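Local coordinates for putative nisin-resistance protein (Streptococcus agalactiae 515, PDB 4Y68) that probably acts as an S41-family peptidase that recognises the lantibiotic nisin and confers resistance to it, at residues A[168-182]-A[229-241]. Numbering follows the deposited sequence.
Sequences MIGGLASILPNDTLF and SAEMTFLSFKGLP
Leu-181 and Ser-236 bring the two backbones closest, with their CA atoms 4.6 Å apart, while Ile-169 and Thr-233 lie 6.4 Å apart between CA atoms. No direct hydrogen bond joins 168-182 to 229-241. One water bridges them, donating to Leu-181 O and to Leu-235 O. The Phe-237 ring carries one end of the contact. Leu-176 CD2 sits over the centre of one face, 3.6 Å from the ring centroid, a CH-pi contact. Ile-175 CD1 and Leu-172 CD1 meet the same ring at its edge. Ile-175 CG1 lies between the backbone N and the carbonyl carbon (chi1 48°), and from there the extended chain brings CD1 against CE1 of Phe-237. Beyond the ring, Pro-177 CG meets Leu-240 CD2 at 3.8 Å. Both segments belong to the peptidase family S41 region of the chain. The contact packs helix 229-235 and the turns after it against the end of helix 165-171, the link after it and the start of strand 180-185. That strand has a classic beta bulge, where Leu-181 and Phe-182 both face Ile-194. Met-232 CG lies over the Phe-182 face, towards its rim, 3.7 Å from the ring centroid. Its sulfur stands farther above the same ring, a Met-aromatic contact. Ser-236 OG is at the ring edge, in plane. Two buried hydroxyls each bond to the carbonyl four residues back. Ser-236 OG donates to Met-232 O at 2.8 Å, in the carbonyl plane, and Thr-233 OG1 donates to Ser-229 O from above its plane. Ile-169 CD1 packs against both hydroxyl oxygens, 3.7 Å from Ser-236 OG and from Thr-233 OG1.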
loop_
_atom_site.group_PDB
_atom_site.type_symbol
_atom_site.label_atom_id
_atom_site.label_comp_id
_atom_site.label_asym_id
_atom_site.label_seq_id
_atom_site.Cartn_x
_atom_site.Cartn_y
_atom_site.Cartn_z
ATOM N N MET A 168 4.745 -7.598 2.067
ATOM C CA MET A 168 5.820 -6.657 1.742
ATOM C C MET A 168 6.614 -6.275 2.976
ATOM O O MET A 168 7.843 -6.420 3.016
ATOM C CB MET A 168 5.264 -5.390 1.076
ATOM C CG MET A 168 4.730 -5.640 -0.294
ATOM S SD MET A 168 4.344 -4.135 -1.190
ATOM C CE MET A 168 3.153 -4.876 -2.297
ATOM N N ILE A 169 5.920 -5.772 3.987
ATOM C CA ILE A 169 6.611 -5.386 5.200
ATOM C C ILE A 169 7.150 -6.636 5.867
ATOM O O ILE A 169 8.292 -6.660 6.303
ATOM C CB ILE A 169 5.705 -4.627 6.190
ATOM C CG1 ILE A 169 5.307 -3.260 5.628
ATOM C CG2 ILE A 169 6.445 -4.440 7.512
ATOM C CD1 ILE A 169 6.467 -2.339 5.357
ATOM N N GLY A 170 6.324 -7.670 5.941
ATOM C CA GLY A 170 6.717 -8.928 6.558
ATOM C C GLY A 170 7.992 -9.580 6.020
ATOM O O GLY A 170 8.864 -9.997 6.783
ATOM N N GLY A 171 8.110 -9.667 4.704
ATOM C CA GLY A 171 9.275 -10.280 4.105
ATOM C C GLY A 171 10.531 -9.483 4.404
ATOM O O GLY A 171 11.626 -10.034 4.449
ATOM N N LEU A 172 10.374 -8.184 4.620
ATOM C CA LEU A 172 11.510 -7.305 4.865
ATOM C C LEU A 172 11.761 -7.100 6.357
ATOM O O LEU A 172 12.547 -6.223 6.749
ATOM C CB LEU A 172 11.289 -5.957 4.180
ATOM C CG LEU A 172 11.076 -6.065 2.659
ATOM C CD1 LEU A 172 10.542 -4.778 2.030
ATOM C CD2 LEU A 172 12.357 -6.503 1.952
ATOM N N ALA A 173 11.113 -7.923 7.178
ATOM C CA ALA A 173 11.124 -7.737 8.630
ATOM C C ALA A 173 12.535 -7.713 9.178
ATOM O O ALA A 173 12.858 -6.896 10.032
ATOM C CB ALA A 173 10.312 -8.828 9.330
ATOM N N SER A 174 13.382 -8.604 8.676
ATOM C CA SER A 174 14.742 -8.724 9.188
ATOM C C SER A 174 15.576 -7.454 9.005
ATOM O O SER A 174 16.603 -7.282 9.686
ATOM C CB SER A 174 15.459 -9.924 8.519
ATOM O OG SER A 174 15.997 -9.577 7.245
ATOM N N ILE A 175 15.171 -6.562 8.098
ATOM C CA ILE A 175 15.925 -5.315 7.924
ATOM C C ILE A 175 15.140 -4.073 8.344
ATOM O O ILE A 175 15.534 -2.945 8.033
ATOM C CB ILE A 175 16.422 -5.102 6.462
ATOM C CG1 ILE A 175 15.307 -5.336 5.450
ATOM C CG2 ILE A 175 17.624 -6.018 6.140
ATOM C CD1 ILE A 175 15.746 -5.129 4.021
ATOM N N LEU A 176 14.059 -4.269 9.081
ATOM C CA LEU A 176 13.285 -3.132 9.590
ATOM C C LEU A 176 13.245 -3.110 11.129
ATOM O O LEU A 176 13.379 -4.131 11.783
ATOM C CB LEU A 176 11.855 -3.156 9.031
ATOM C CG LEU A 176 11.607 -2.709 7.578
ATOM C CD1 LEU A 176 10.222 -3.157 7.118
ATOM C CD2 LEU A 176 11.759 -1.222 7.419
ATOM N N PRO A 177 13.033 -1.931 11.707
ATOM C CA PRO A 177 12.983 -1.760 13.159
ATOM C C PRO A 177 11.802 -2.496 13.751
ATOM O O PRO A 177 10.763 -2.563 13.086
ATOM C CB PRO A 177 12.804 -0.239 13.335
ATOM C CG PRO A 177 13.210 0.342 12.059
ATOM C CD PRO A 177 12.875 -0.652 11.000
ATOM N N ASN A 178 11.940 -3.031 14.962
ATOM C CA ASN A 178 10.766 -3.479 15.710
ATOM C C ASN A 178 10.181 -2.286 16.451
ATOM O O ASN A 178 10.241 -2.207 17.668
ATOM C CB ASN A 178 11.120 -4.599 16.685
ATOM C CG ASN A 178 9.905 -5.168 17.377
ATOM O OD1 ASN A 178 8.807 -5.183 16.826
ATOM N ND2 ASN A 178 10.091 -5.632 18.597
ATOM N N ASP A 179 9.640 -1.344 15.697
ATOM C CA ASP A 179 9.239 -0.042 16.228
ATOM C C ASP A 179 8.290 0.608 15.222
ATOM O O ASP A 179 7.823 -0.036 14.284
ATOM C CB ASP A 179 10.477 0.854 16.450
ATOM C CG ASP A 179 10.272 1.930 17.524
ATOM O OD1 ASP A 179 9.144 2.435 17.711
ATOM O OD2 ASP A 179 11.267 2.273 18.197
ATOM N N THR A 180 8.071 1.901 15.391
ATOM C CA THR A 180 7.227 2.671 14.507
ATOM C C THR A 180 7.703 2.585 13.056
ATOM O O THR A 180 8.872 2.745 12.770
ATOM C CB THR A 180 7.185 4.137 14.964
ATOM O OG1 THR A 180 6.375 4.240 16.147
ATOM C CG2 THR A 180 6.617 5.016 13.878
ATOM N N LEU A 181 6.781 2.294 12.152
ATOM C CA LEU A 181 7.083 2.288 10.727
ATOM C C LEU A 181 6.666 3.604 10.061
ATOM O O LEU A 181 7.470 4.223 9.362
ATOM C CB LEU A 181 6.403 1.096 10.055
ATOM C CG LEU A 181 7.198 -0.214 9.990
ATOM C CD1 LEU A 181 8.423 -0.244 10.889
ATOM C CD2 LEU A 181 6.300 -1.403 10.246
ATOM N N PHE A 182 5.411 4.008 10.250
ATOM C CA PHE A 182 4.945 5.342 9.864
ATOM C C PHE A 182 3.723 5.684 10.727
ATOM O O PHE A 182 3.218 4.821 11.431
ATOM C CB PHE A 182 4.615 5.431 8.353
ATOM C CG PHE A 182 3.588 4.428 7.895
ATOM C CD1 PHE A 182 3.970 3.173 7.450
ATOM C CD2 PHE A 182 2.244 4.731 7.927
ATOM C CE1 PHE A 182 3.026 2.243 7.042
ATOM C CE2 PHE A 182 1.297 3.803 7.511
ATOM C CZ PHE A 182 1.682 2.565 7.075
ATOM N N SER A 229 0.950 0.943 -1.187
ATOM C CA SER A 229 1.618 0.062 -0.223
ATOM C C SER A 229 3.134 0.114 -0.393
ATOM O O SER A 229 3.897 0.045 0.581
ATOM C CB SER A 229 1.141 -1.382 -0.391
ATOM O OG SER A 229 -0.114 -1.619 0.223
ATOM N N ALA A 230 3.556 0.209 -1.646
ATOM C CA ALA A 230 4.962 0.276 -1.988
ATOM C C ALA A 230 5.546 1.578 -1.480
ATOM O O ALA A 230 6.676 1.608 -1.009
ATOM C CB ALA A 230 5.153 0.151 -3.509
ATOM N N GLU A 231 4.778 2.664 -1.589
ATOM C CA GLU A 231 5.246 3.939 -1.062
ATOM C C GLU A 231 5.332 3.893 0.478
ATOM O O GLU A 231 6.297 4.369 1.050
ATOM C CB GLU A 231 4.345 5.070 -1.514
ATOM C CG GLU A 231 4.540 5.442 -2.952
ATOM C CD GLU A 231 3.570 6.489 -3.385
ATOM O OE1 GLU A 231 2.351 6.177 -3.456
ATOM O OE2 GLU A 231 4.021 7.627 -3.619
ATOM N N MET A 232 4.342 3.285 1.133
ATOM C CA MET A 232 4.369 3.176 2.594
ATOM C C MET A 232 5.434 2.189 3.074
ATOM O O MET A 232 5.942 2.322 4.188
ATOM C CB MET A 232 3.000 2.771 3.152
ATOM C CG MET A 232 2.260 3.965 3.795
ATOM S SD MET A 232 1.904 5.227 2.549
ATOM C CE MET A 232 0.619 4.297 1.698
ATOM N N THR A 233 5.753 1.198 2.243
ATOM C CA THR A 233 6.910 0.357 2.484
ATOM C C THR A 233 8.182 1.182 2.363
ATOM O O THR A 233 9.081 1.056 3.195
ATOM C CB THR A 233 6.979 -0.834 1.514
ATOM O OG1 THR A 233 5.871 -1.685 1.770
ATOM C CG2 THR A 233 8.272 -1.633 1.736
ATOM N N PHE A 234 8.260 2.013 1.325
ATOM C CA PHE A 234 9.375 2.940 1.185
ATOM C C PHE A 234 9.486 3.835 2.418
ATOM O O PHE A 234 10.566 4.017 2.928
ATOM C CB PHE A 234 9.213 3.806 -0.077
ATOM C CG PHE A 234 10.367 4.743 -0.343
ATOM C CD1 PHE A 234 11.621 4.503 0.186
ATOM C CD2 PHE A 234 10.193 5.868 -1.128
ATOM C CE1 PHE A 234 12.680 5.366 -0.058
ATOM C CE2 PHE A 234 11.250 6.739 -1.379
ATOM C CZ PHE A 234 12.491 6.484 -0.841
ATOM N N LEU A 235 8.373 4.403 2.892
ATOM C CA LEU A 235 8.434 5.279 4.068
ATOM C C LEU A 235 8.975 4.558 5.300
ATOM O O LEU A 235 9.625 5.166 6.135
ATOM C CB LEU A 235 7.055 5.865 4.384
ATOM C CG LEU A 235 6.624 6.895 3.350
ATOM C CD1 LEU A 235 5.299 7.565 3.738
ATOM C CD2 LEU A 235 7.738 7.921 3.201
ATOM N N SER A 236 8.713 3.260 5.404
ATOM C CA SER A 236 9.124 2.496 6.578
ATOM C C SER A 236 10.645 2.396 6.730
ATOM O O SER A 236 11.122 2.035 7.796
ATOM C CB SER A 236 8.544 1.091 6.525
ATOM O OG SER A 236 7.150 1.126 6.375
ATOM N N PHE A 237 11.387 2.695 5.661
ATOM C CA PHE A 237 12.861 2.733 5.700
ATOM C C PHE A 237 13.420 4.141 5.892
ATOM O O PHE A 237 14.625 4.305 6.088
ATOM C CB PHE A 237 13.464 2.150 4.414
ATOM C CG PHE A 237 13.266 0.659 4.266
ATOM C CD1 PHE A 237 14.243 -0.229 4.690
ATOM C CD2 PHE A 237 12.108 0.150 3.694
ATOM C CE1 PHE A 237 14.074 -1.600 4.553
ATOM C CE2 PHE A 237 11.923 -1.214 3.560
ATOM C CZ PHE A 237 12.918 -2.099 3.987
ATOM N N LYS A 238 12.561 5.155 5.826
ATOM C CA LYS A 238 13.035 6.542 5.850
ATOM C C LYS A 238 13.637 6.922 7.181
ATOM O O LYS A 238 13.099 6.598 8.233
ATOM C CB LYS A 238 11.910 7.511 5.506
ATOM C CG LYS A 238 11.875 7.874 4.035
ATOM C CD LYS A 238 12.466 9.233 3.793
ATOM C CE LYS A 238 11.787 10.245 4.703
ATOM N NZ LYS A 238 12.287 11.632 4.538
ATOM N N GLY A 239 14.763 7.618 7.123
ATOM C CA GLY A 239 15.514 7.946 8.318
ATOM C C GLY A 239 16.444 6.856 8.834
ATOM O O GLY A 239 17.239 7.108 9.745
ATOM N N LEU A 240 16.360 5.636 8.300
ATOM C CA LEU A 240 17.337 4.627 8.719
ATOM C C LEU A 240 18.723 5.050 8.228
ATOM O O LEU A 240 18.888 5.386 7.045
ATOM C CB LEU A 240 16.983 3.240 8.188
ATOM C CG LEU A 240 15.694 2.610 8.704
ATOM C CD1 LEU A 240 15.602 1.164 8.257
ATOM C CD2 LEU A 240 15.575 2.736 10.219
ATOM N N PRO A 241 19.729 5.026 9.126
ATOM C CA PRO A 241 21.042 5.606 8.786
ATOM C C PRO A 241 21.827 4.785 7.771
ATOM O O PRO A 241 22.710 5.315 7.107
ATOM C CB PRO A 241 21.768 5.653 10.134
ATOM C CG PRO A 241 21.151 4.519 10.910
ATOM C CD PRO A 241 19.686 4.518 10.509
HETATM O O HOH W 1 9.020 6.315 8.616
#